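Local coordinates for protein glucokinase (Streptomyces griseus, PDB 3VGL) that probably transfers a phosphate from ATP to D-glucose, giving glucose 6-phosphate and ADP, as a zinc-containing glucokinase of the ROK family, at residues T132-G137 against Q177-R182; E235-A240 against D271-S276; F256-G261 against A290-A295. One frame throughout, in Å; residues are numbered along the deposited sequence.

Overall arrangement
Contacts 1 and 3 reach the nucleotide from one sheet of an actin-like ATPase fold, and contact 2 lies in the helices behind it. Contact 1 touches both the nucleotide analogue (Thr132, Gly181, Arg182) and glucose (Gly133 to Gly135). Contact 3 meets the same nucleotide through Gly261, just past strand 255-259, and shares a sheet with contact 1, although their nearest atoms are about 7 Å apart. Contact 2 is remote from the ligands: the side chain of Ile273 is about 11 Å from the nucleotide. It touches both others: Leu236 and Trp239 pack on contact 1, Ile273 packs on Val292 of contact 3, and Arg274 NH2 probably hydrogen-bonds to Val292 O. Centres are separated by about 12 to 13 Å in every pairing.

Contact 1 (T132-G137 against Q177-R182); sequences TGLGGG and QYASGR. With NA (sodium ion), chain C; ANP (phosphoaminophosphonic acid-adenylate ester), chain E; BGC (beta-D-glucopyranose), chain D.
Thr132 sets its CG2 methyl over one face of the Arg182 guanidinium, with CG2 3.4 Å from CZ and above the centre of the plane. The two side chains run side by side in the same direction, and the extended arginine chain also passes the carbonyl O of Thr132. Leu134 supplies the apolar pair: its CG is anti to the backbone N (chi1 -174°), and CD1 reaches to 3.9 Å from Ala179 CB and close to the carbonyl of Ala179. Between these two, Ser180 CB rests 3.8 Å from Gly133 O.

The threonine branches divide the work. With CG2 committed to the arginine, OG1 donates to the nucleotide oxygen O1B at 2.7 Å, and the backbone N of Thr132 grips the same O1B at 2.9 Å in a nearly straight bond (164°). Two donors from one residue thus hold a single phosphate oxygen, in a phosphate-binding turn of the actin-like ATPase fold that leads into strand 134-140. The turn and the strand's start border glucose: Gly135 CA comes 3.5 Å from glucose O4, bare backbone lying against the sugar.

Further out, one water takes the N-H of Gly136 and bonds to glucose O4, while also binding the sodium ion, which Gly136 O ligates at 2.3 Å with Asn104 and Asn107. Glu176 bonds both to the N of Leu134 and to glucose. On the other segment, Ser180 is the N-cap of helix 181-194, its OG receiving the N-H of Ala183; the first turn of this helix passes beside the ribose O3'.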
loop_
_atom_site.group_PDB
_atom_site.type_symbol
_atom_site.label_atom_id
_atom_site.label_comp_id
_atom_site.label_asym_id
_atom_site.label_seq_id
_atom_site.Cartn_x
_atom_site.Cartn_y
_atom_site.Cartn_z
ATOM N N THR A 132 -14.921 -19.302 0.926
ATOM C CA THR A 132 -14.565 -18.801 2.257
ATOM C C THR A 132 -13.198 -18.137 2.218
ATOM O O THR A 132 -12.979 -17.088 2.845
ATOM C CB THR A 132 -14.540 -19.948 3.261
ATOM O OG1 THR A 132 -15.837 -20.536 3.272
ATOM C CG2 THR A 132 -14.247 -19.453 4.670
ATOM N N GLY A 133 -12.297 -18.788 1.486
ATOM C CA GLY A 133 -10.969 -18.255 1.221
ATOM C C GLY A 133 -10.702 -18.255 -0.275
ATOM O O GLY A 133 -11.607 -18.399 -1.083
ATOM N N LEU A 134 -9.446 -18.074 -0.653
ATOM C CA LEU A 134 -9.051 -18.170 -2.052
ATOM C C LEU A 134 -8.056 -19.317 -2.149
ATOM O O LEU A 134 -7.069 -19.326 -1.440
ATOM C CB LEU A 134 -8.427 -16.841 -2.566
ATOM C CG LEU A 134 -8.129 -16.836 -4.086
ATOM C CD1 LEU A 134 -8.174 -15.419 -4.658
ATOM C CD2 LEU A 134 -6.738 -17.437 -4.403
ATOM N N GLY A 135 -8.381 -20.310 -2.976
ATOM C CA GLY A 135 -7.488 -21.450 -3.183
ATOM C C GLY A 135 -6.903 -21.435 -4.585
ATOM O O GLY A 135 -7.405 -20.772 -5.488
ATOM N N GLY A 136 -5.786 -22.128 -4.754
ATOM C CA GLY A 136 -5.178 -22.272 -6.072
ATOM C C GLY A 136 -4.933 -23.726 -6.450
ATOM O O GLY A 136 -4.881 -24.610 -5.596
ATOM N N GLY A 137 -4.744 -23.962 -7.741
ATOM C CA GLY A 137 -4.366 -25.283 -8.233
ATOM C C GLY A 137 -3.564 -25.106 -9.505
ATOM O O GLY A 137 -3.872 -24.245 -10.332
ATOM N N GLN A 177 -8.004 -12.010 1.452
ATOM C CA GLN A 177 -8.777 -10.982 2.171
ATOM C C GLN A 177 -9.414 -9.962 1.236
ATOM O O GLN A 177 -10.319 -9.248 1.655
ATOM C CB GLN A 177 -7.903 -10.271 3.220
ATOM C CG GLN A 177 -7.406 -11.223 4.306
ATOM C CD GLN A 177 -8.556 -11.927 4.980
ATOM O OE1 GLN A 177 -9.597 -11.298 5.306
ATOM N NE2 GLN A 177 -8.409 -13.229 5.169
ATOM N N TYR A 178 -8.949 -9.947 -0.030
ATOM C CA TYR A 178 -9.427 -8.988 -1.050
ATOM C C TYR A 178 -10.233 -9.656 -2.144
ATOM O O TYR A 178 -11.069 -9.008 -2.779
ATOM C CB TYR A 178 -8.243 -8.218 -1.663
ATOM C CG TYR A 178 -7.471 -7.468 -0.598
ATOM C CD1 TYR A 178 -7.887 -6.210 -0.180
ATOM C CD2 TYR A 178 -6.407 -8.082 0.070
ATOM C CE1 TYR A 178 -7.209 -5.524 0.838
ATOM C CE2 TYR A 178 -5.717 -7.408 1.084
ATOM C CZ TYR A 178 -6.143 -6.145 1.458
ATOM O OH TYR A 178 -5.514 -5.430 2.475
ATOM N N ALA A 179 -9.982 -10.941 -2.364
ATOM C CA ALA A 179 -10.734 -11.680 -3.391
ATOM C C ALA A 179 -11.149 -13.033 -2.815
ATOM O O ALA A 179 -10.309 -13.941 -2.638
ATOM C CB ALA A 179 -9.878 -11.876 -4.643
ATOM N N SER A 180 -12.432 -13.145 -2.512
ATOM C CA SER A 180 -13.025 -14.371 -1.989
ATOM C C SER A 180 -14.510 -14.078 -1.891
ATOM O O SER A 180 -14.942 -12.918 -2.091
ATOM C CB SER A 180 -12.455 -14.714 -0.603
ATOM O OG SER A 180 -13.016 -13.862 0.397
ATOM N N GLY A 181 -15.298 -15.115 -1.608
ATOM C CA GLY A 181 -16.742 -14.906 -1.315
ATOM C C GLY A 181 -16.920 -14.054 -0.062
ATOM O O GLY A 181 -17.800 -13.194 -0.003
ATOM N N ARG A 182 -16.067 -14.271 0.938
ATOM C CA ARG A 182 -16.145 -13.462 2.156
ATOM C C ARG A 182 -15.860 -11.998 1.884
ATOM O O ARG A 182 -16.524 -11.147 2.471
ATOM C CB ARG A 182 -15.242 -13.987 3.284
ATOM C CG ARG A 182 -15.798 -15.165 3.985
ATOM C CD ARG A 182 -15.021 -15.448 5.259
ATOM N NE ARG A 182 -15.699 -16.520 5.986
ATOM C CZ ARG A 182 -15.162 -17.183 7.001
ATOM N NH1 ARG A 182 -15.850 -18.144 7.599
ATOM N NH2 ARG A 182 -13.934 -16.885 7.405
HETATM NA NA NA C . -4.109 -25.471 -3.652
HETATM P PB ANP E . -16.597 -23.210 1.011
HETATM O O1B ANP E . -15.520 -22.123 1.087
HETATM O O2B ANP E . -17.082 -23.740 2.329
HETATM N N3B ANP E . -16.001 -24.532 0.096
HETATM P PA ANP E . -18.104 -21.669 -0.962
HETATM O O1A ANP E . -19.593 -21.712 -1.319
HETATM O O2A ANP E . -17.075 -22.002 -1.997
HETATM O O3A ANP E . -17.920 -22.582 0.356
HETATM O "O5'" ANP E . -17.731 -20.214 -0.383
HETATM C "C5'" ANP E . -18.501 -19.591 0.650
HETATM C "C4'" ANP E . -18.372 -18.088 0.532
HETATM O "O4'" ANP E . -18.691 -17.669 -0.803
HETATM C "C3'" ANP E . -19.358 -17.406 1.447
HETATM O "O3'" ANP E . -18.817 -16.121 1.766
HETATM C "C2'" ANP E . -20.552 -17.250 0.541
HETATM O "O2'" ANP E . -21.397 -16.189 0.950
HETATM C "C1'" ANP E . -19.940 -16.982 -0.826
HETATM N N9 ANP E . -20.727 -17.613 -1.901
HETATM C C8 ANP E . -20.919 -18.926 -2.124
HETATM N N7 ANP E . -21.705 -19.118 -3.231
HETATM C C5 ANP E . -21.978 -17.893 -3.713
HETATM C C6 ANP E . -22.764 -17.324 -4.845
HETATM N N6 ANP E . -23.411 -18.133 -5.723
HETATM N N1 ANP E . -22.773 -15.980 -4.980
HETATM C C2 ANP E . -22.146 -15.128 -4.133
HETATM N N3 ANP E . -21.428 -15.580 -3.079
HETATM C C4 ANP E . -21.333 -16.904 -2.845
HETATM C C2 BGC D . -6.542 -22.146 2.318
HETATM C C3 BGC D . -6.370 -23.039 1.090
HETATM C C4 BGC D . -7.718 -23.395 0.462
HETATM C C5 BGC D . -8.485 -22.103 0.237
HETATM C C6 BGC D . -9.873 -22.354 -0.361
HETATM C C1 BGC D . -7.370 -20.930 1.919
HETATM O O1 BGC D . -7.645 -20.123 3.031
HETATM O O2 BGC D . -5.232 -21.689 2.704
HETATM O O3 BGC D . -5.690 -24.208 1.426
HETATM O O4 BGC D . -7.499 -24.022 -0.788
HETATM O O5 BGC D . -8.639 -21.376 1.446
HETATM O O6 BGC D . -10.653 -23.174 0.493
HETATM O O HOH W 1 -5.112 -23.705 -2.331
HETATM O O HOH W 2 -2.576 -25.825 -1.771
#

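Contact 2 (E235-A240 against D271-S276); sequences ELARWA and DPIRKS
Ala237 sits against the turn of Pro272 and Ile273, and apolar contact accounts for most of what joins the two helices. Its CB lies 3.6 Å from Pro272 CB and also presses on the carbonyl of that residue. Ile273 reaches along the neighbouring helix: CG1 lies anti to its own carbonyl carbon (chi1 -70°), which brings CD1 to 4.0 Å from Ala240 CB while CG1 passes 4.1 Å from Ala237 CB. With small alanines facing the partner one turn apart, the axes of the two segments approach to 8.0 Å and cross at -42°.

A single hydrogen bond spans the interface. Ser276 OG, anti to its backbone N, donates to Ala237 O at 2.8 Å, arriving from above the carbonyl plane rather than within it.

No ionic or aromatic interaction joins the two segments; those present lie within each helix or lead to other parts of the assembly. Glu235 OE2 accepts Trp239 NE1 at 3.0 Å and forms a salt bridge with Arg238, whose guanidinium has Trp239 CZ2 over one face. Arg238 is paired in addition with Asp163 of a second subunit, so this flank of helix 227-251 belongs to the tetramer interface. On the other helix, Lys275 NZ meets the syn lone pair of Asp271 OD2.

The chemistry is therefore segregated: two alanines, with Pro272, Ile273 and one hydroxyl, allow close helix packing, while charges are kept for the flanks, where that of Arg238 takes part in a contact between subunits.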
loop_
_atom_site.group_PDB
_atom_site.type_symbol
_atom_site.label_atom_id
_atom_site.label_comp_id
_atom_site.label_asym_id
_atom_site.label_seq_id
_atom_site.Cartn_x
_atom_site.Cartn_y
_atom_site.Cartn_z
ATOM N N GLU A 235 -15.639 -4.455 -7.250
ATOM C CA GLU A 235 -14.516 -4.416 -6.311
ATOM C C GLU A 235 -13.860 -5.794 -6.209
ATOM O O GLU A 235 -12.625 -5.895 -6.196
ATOM C CB GLU A 235 -14.969 -3.896 -4.922
ATOM C CG GLU A 235 -13.859 -3.763 -3.882
ATOM C CD GLU A 235 -12.899 -2.627 -4.127
ATOM O OE1 GLU A 235 -13.186 -1.752 -4.969
ATOM O OE2 GLU A 235 -11.830 -2.608 -3.473
ATOM N N LEU A 236 -14.676 -6.850 -6.145
ATOM C CA LEU A 236 -14.124 -8.225 -6.139
ATOM C C LEU A 236 -13.260 -8.462 -7.376
ATOM O O LEU A 236 -12.149 -8.980 -7.282
ATOM C CB LEU A 236 -15.240 -9.274 -6.065
ATOM C CG LEU A 236 -14.835 -10.724 -6.323
ATOM C CD1 LEU A 236 -13.889 -11.242 -5.231
ATOM C CD2 LEU A 236 -16.094 -11.597 -6.407
ATOM N N ALA A 237 -13.766 -8.025 -8.529
ATOM C CA ALA A 237 -13.060 -8.190 -9.804
ATOM C C ALA A 237 -11.774 -7.387 -9.904
ATOM O O ALA A 237 -10.823 -7.854 -10.509
ATOM C CB ALA A 237 -13.996 -7.844 -10.966
ATOM N N ARG A 238 -11.730 -6.205 -9.295
ATOM C CA ARG A 238 -10.513 -5.396 -9.218
ATOM C C ARG A 238 -9.376 -6.233 -8.657
ATOM O O ARG A 238 -8.280 -6.320 -9.231
ATOM C CB ARG A 238 -10.782 -4.164 -8.323
ATOM C CG ARG A 238 -9.543 -3.368 -7.852
ATOM C CD ARG A 238 -9.963 -2.384 -6.720
ATOM N NE ARG A 238 -8.838 -1.657 -6.132
ATOM C CZ ARG A 238 -8.887 -0.928 -5.013
ATOM N NH1 ARG A 238 -10.017 -0.798 -4.321
ATOM N NH2 ARG A 238 -7.791 -0.314 -4.582
ATOM N N TRP A 239 -9.654 -6.875 -7.533
ATOM C CA TRP A 239 -8.610 -7.644 -6.866
ATOM C C TRP A 239 -8.411 -9.014 -7.502
ATOM O O TRP A 239 -7.257 -9.508 -7.574
ATOM C CB TRP A 239 -8.946 -7.795 -5.391
ATOM C CG TRP A 239 -8.926 -6.492 -4.683
ATOM C CD1 TRP A 239 -10.016 -5.737 -4.314
ATOM C CD2 TRP A 239 -7.773 -5.791 -4.220
ATOM N NE1 TRP A 239 -9.592 -4.591 -3.669
ATOM C CE2 TRP A 239 -8.224 -4.602 -3.604
ATOM C CE3 TRP A 239 -6.401 -6.047 -4.284
ATOM C CZ2 TRP A 239 -7.329 -3.668 -3.024
ATOM C CZ3 TRP A 239 -5.501 -5.101 -3.712
ATOM C CH2 TRP A 239 -5.990 -3.942 -3.093
ATOM N N ALA A 240 -9.504 -9.665 -7.926
ATOM C CA ALA A 240 -9.341 -10.988 -8.518
ATOM C C ALA A 240 -8.582 -10.878 -9.852
ATOM O O ALA A 240 -7.657 -11.651 -10.117
ATOM C CB ALA A 240 -10.718 -11.667 -8.728
ATOM N N ASP A 271 -17.317 -12.156 -16.206
ATOM C CA ASP A 271 -17.125 -11.038 -17.129
ATOM C C ASP A 271 -16.352 -9.873 -16.485
ATOM O O ASP A 271 -15.347 -9.445 -17.050
ATOM C CB ASP A 271 -18.460 -10.605 -17.755
ATOM C CG ASP A 271 -18.310 -9.409 -18.696
ATOM O OD1 ASP A 271 -17.736 -9.558 -19.799
ATOM O OD2 ASP A 271 -18.776 -8.310 -18.328
ATOM N N PRO A 272 -16.764 -9.411 -15.270
ATOM C CA PRO A 272 -15.927 -8.375 -14.657
ATOM C C PRO A 272 -14.523 -8.862 -14.317
ATOM O O PRO A 272 -13.579 -8.076 -14.425
ATOM C CB PRO A 272 -16.692 -7.982 -13.382
ATOM C CG PRO A 272 -17.795 -9.006 -13.218
ATOM C CD PRO A 272 -18.058 -9.549 -14.585
ATOM N N ILE A 273 -14.376 -10.130 -13.923
ATOM C CA ILE A 273 -13.019 -10.636 -13.599
ATOM C C ILE A 273 -12.131 -10.645 -14.853
ATOM O O ILE A 273 -10.979 -10.198 -14.827
ATOM C CB ILE A 273 -13.072 -12.020 -12.952
ATOM C CG1 ILE A 273 -13.656 -11.871 -11.545
ATOM C CG2 ILE A 273 -11.678 -12.623 -12.886
ATOM C CD1 ILE A 273 -13.777 -13.217 -10.737
ATOM N N ARG A 274 -12.697 -11.132 -15.957
ATOM C CA ARG A 274 -11.970 -11.174 -17.233
ATOM C C ARG A 274 -11.546 -9.786 -17.707
ATOM O O ARG A 274 -10.402 -9.586 -18.147
ATOM C CB ARG A 274 -12.835 -11.865 -18.303
ATOM C CG ARG A 274 -12.075 -12.206 -19.579
ATOM C CD ARG A 274 -13.030 -12.899 -20.593
ATOM N NE ARG A 274 -13.591 -14.151 -20.079
ATOM C CZ ARG A 274 -14.867 -14.325 -19.723
ATOM N NH1 ARG A 274 -15.744 -13.325 -19.852
ATOM N NH2 ARG A 274 -15.285 -15.500 -19.266
ATOM N N LYS A 275 -12.475 -8.836 -17.637
ATOM C CA LYS A 275 -12.190 -7.457 -18.053
ATOM C C LYS A 275 -11.083 -6.861 -17.174
ATOM O O LYS A 275 -10.156 -6.215 -17.658
ATOM C CB LYS A 275 -13.464 -6.615 -18.012
ATOM C CG LYS A 275 -14.417 -6.870 -19.192
ATOM C CD LYS A 275 -15.755 -6.205 -18.963
ATOM C CE LYS A 275 -16.580 -6.243 -20.232
ATOM N NZ LYS A 275 -17.990 -5.871 -19.932
ATOM N N SER A 276 -11.168 -7.116 -15.874
ATOM C CA SER A 276 -10.123 -6.656 -14.965
ATOM C C SER A 276 -8.746 -7.274 -15.270
ATOM O O SER A 276 -7.732 -6.574 -15.303
ATOM C CB SER A 276 -10.524 -6.993 -13.537
ATOM O OG SER A 276 -9.476 -6.594 -12.662
#

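Contact 3 (F256-G261 against A290-A295); sequences FIVGGG and AQVLAA. With ANP (phosphoaminophosphonic acid-adenylate ester), chain E.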
loop_
_atom_site.group_PDB
_atom_site.type_symbol
_atom_site.label_atom_id
_atom_site.label_comp_id
_atom_site.label_asym_id
_atom_site.label_seq_id
_atom_site.Cartn_x
_atom_site.Cartn_y
_atom_site.Cartn_z
ATOM N N PHE A 256 -6.900 -19.492 -17.281
ATOM C CA PHE A 256 -7.299 -19.405 -15.875
ATOM C C PHE A 256 -8.714 -19.906 -15.729
ATOM O O PHE A 256 -9.574 -19.595 -16.561
ATOM C CB PHE A 256 -7.223 -17.961 -15.379
ATOM C CG PHE A 256 -5.828 -17.440 -15.331
ATOM C CD1 PHE A 256 -4.970 -17.888 -14.340
ATOM C CD2 PHE A 256 -5.341 -16.577 -16.321
ATOM C CE1 PHE A 256 -3.640 -17.460 -14.301
ATOM C CE2 PHE A 256 -3.990 -16.116 -16.266
ATOM C CZ PHE A 256 -3.160 -16.575 -15.260
ATOM N N ILE A 257 -8.936 -20.695 -14.682
ATOM C CA ILE A 257 -10.264 -21.272 -14.417
ATOM C C ILE A 257 -10.661 -20.824 -13.028
ATOM O O ILE A 257 -9.931 -21.072 -12.060
ATOM C CB ILE A 257 -10.258 -22.804 -14.536
ATOM C CG1 ILE A 257 -9.721 -23.226 -15.910
ATOM C CG2 ILE A 257 -11.664 -23.356 -14.303
ATOM C CD1 ILE A 257 -9.428 -24.713 -16.044
ATOM N N VAL A 258 -11.798 -20.142 -12.945
ATOM C CA VAL A 258 -12.280 -19.583 -11.676
ATOM C C VAL A 258 -13.384 -20.469 -11.135
ATOM O O VAL A 258 -14.423 -20.645 -11.794
ATOM C CB VAL A 258 -12.802 -18.138 -11.877
ATOM C CG1 VAL A 258 -13.240 -17.555 -10.534
ATOM C CG2 VAL A 258 -11.692 -17.253 -12.455
ATOM N N GLY A 259 -13.138 -21.034 -9.942
ATOM C CA GLY A 259 -14.098 -21.936 -9.292
ATOM C C GLY A 259 -14.521 -21.351 -7.950
ATOM O O GLY A 259 -14.475 -20.125 -7.733
ATOM N N GLY A 260 -14.947 -22.229 -7.056
ATOM C CA GLY A 260 -15.546 -21.797 -5.795
ATOM C C GLY A 260 -17.042 -21.644 -5.941
ATOM O O GLY A 260 -17.560 -21.635 -7.054
ATOM N N GLY A 261 -17.752 -21.534 -4.819
ATOM C CA GLY A 261 -19.196 -21.320 -4.871
ATOM C C GLY A 261 -19.656 -20.195 -5.764
ATOM O O GLY A 261 -20.632 -20.355 -6.482
ATOM N N ALA A 290 -4.126 -15.116 -21.720
ATOM C CA ALA A 290 -4.806 -16.367 -21.383
ATOM C C ALA A 290 -6.306 -16.191 -21.458
ATOM O O ALA A 290 -6.815 -15.068 -21.363
ATOM C CB ALA A 290 -4.431 -16.768 -19.968
ATOM N N GLN A 291 -7.013 -17.306 -21.627
ATOM C CA GLN A 291 -8.453 -17.332 -21.425
ATOM C C GLN A 291 -8.728 -17.236 -19.930
ATOM O O GLN A 291 -7.897 -17.648 -19.096
ATOM C CB GLN A 291 -9.055 -18.630 -21.949
ATOM C CG GLN A 291 -8.870 -18.774 -23.459
ATOM C CD GLN A 291 -9.361 -20.107 -23.940
ATOM O OE1 GLN A 291 -10.534 -20.405 -23.834
ATOM N NE2 GLN A 291 -8.454 -20.919 -24.475
ATOM N N VAL A 292 -9.886 -16.673 -19.612
ATOM C CA VAL A 292 -10.380 -16.636 -18.232
ATOM C C VAL A 292 -11.755 -17.278 -18.275
ATOM O O VAL A 292 -12.679 -16.741 -18.894
ATOM C CB VAL A 292 -10.473 -15.196 -17.666
ATOM C CG1 VAL A 292 -10.982 -15.246 -16.215
ATOM C CG2 VAL A 292 -9.100 -14.513 -17.677
ATOM N N LEU A 293 -11.873 -18.425 -17.618
ATOM C CA LEU A 293 -13.062 -19.286 -17.767
ATOM C C LEU A 293 -13.692 -19.629 -16.443
ATOM O O LEU A 293 -12.996 -19.831 -15.450
ATOM C CB LEU A 293 -12.693 -20.598 -18.471
ATOM C CG LEU A 293 -11.988 -20.451 -19.826
ATOM C CD1 LEU A 293 -11.480 -21.805 -20.293
ATOM C CD2 LEU A 293 -12.927 -19.829 -20.846
ATOM N N ALA A 294 -15.021 -19.717 -16.418
ATOM C CA ALA A 294 -15.693 -20.280 -15.255
ATOM C C ALA A 294 -15.417 -21.776 -15.185
ATOM O O ALA A 294 -15.371 -22.457 -16.222
ATOM C CB ALA A 294 -17.196 -20.050 -15.359
ATOM N N ALA A 295 -15.241 -22.287 -13.969
ATOM C CA ALA A 295 -15.249 -23.723 -13.743
ATOM C C ALA A 295 -16.543 -24.297 -14.314
ATOM O O ALA A 295 -17.643 -23.872 -13.951
ATOM C CB ALA A 295 -15.141 -24.026 -12.236
HETATM P PB ANP E . -16.597 -23.210 1.011
HETATM O O1B ANP E . -15.520 -22.123 1.087
HETATM O O2B ANP E . -17.082 -23.740 2.329
HETATM N N3B ANP E . -16.001 -24.532 0.096
HETATM P PA ANP E . -18.104 -21.669 -0.962
HETATM O O1A ANP E . -19.593 -21.712 -1.319
HETATM O O2A ANP E . -17.075 -22.002 -1.997
HETATM O O3A ANP E . -17.920 -22.582 0.356
HETATM O "O5'" ANP E . -17.731 -20.214 -0.383
HETATM C "C5'" ANP E . -18.501 -19.591 0.650
HETATM C "C4'" ANP E . -18.372 -18.088 0.532
HETATM O "O4'" ANP E . -18.691 -17.669 -0.803
HETATM C "C3'" ANP E . -19.358 -17.406 1.447
HETATM O "O3'" ANP E . -18.817 -16.121 1.766
HETATM C "C2'" ANP E . -20.552 -17.250 0.541
HETATM O "O2'" ANP E . -21.397 -16.189 0.950
HETATM C "C1'" ANP E . -19.940 -16.982 -0.826
HETATM N N9 ANP E . -20.727 -17.613 -1.901
HETATM C C8 ANP E . -20.919 -18.926 -2.124
HETATM N N7 ANP E . -21.705 -19.118 -3.231
HETATM C C5 ANP E . -21.978 -17.893 -3.713
HETATM C C6 ANP E . -22.764 -17.324 -4.845
HETATM N N6 ANP E . -23.411 -18.133 -5.723
HETATM N N1 ANP E . -22.773 -15.980 -4.980
HETATM C C2 ANP E . -22.146 -15.128 -4.133
HETATM N N3 ANP E . -21.428 -15.580 -3.079
HETATM C C4 ANP E . -21.333 -16.904 -2.845
#
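Phe256 meets the 290-295 segment from its root to part of its ring. Its CB lies 3.8 Å from Gln291 O, the carbonyl that accepts the N-H of Phe256 itself. With CG anti to the carbonyl carbon (chi1 -67°), the ring leans so that CD2 and CE2 are each 3.8 Å from Ala290 CB, while CD2 approaches Val292 CG2 more loosely, at 4.5 Å. Beyond the two segments, the ring meets Phe277 of helix 267-280 and side chains of helix 227-251.

These strands are parallel neighbours in a beta-alpha-beta unit, helix 267-280 being the crossover, and 291-294 is the outermost strand of the sheet within this chain. Phe256, Val258, Val292 and Ala294 share one face, toward that helix; Ile257 and Leu293 take the other, where both touch Ala118. The ladder has four hydrogen bonds: Phe256 N to Gln291 O, Leu293 N to Phe256 O, Val258 N to Leu293 O and Ala295 N to Val258 O, each 2.8 Å. On the Ile257 face, CG2 of that residue packs 3.6 Å from Ala295 CA. After Gly259 ends the strand, Gly260 leads to Gly261, whose N-H binds nucleotide O2A at 2.9 Å.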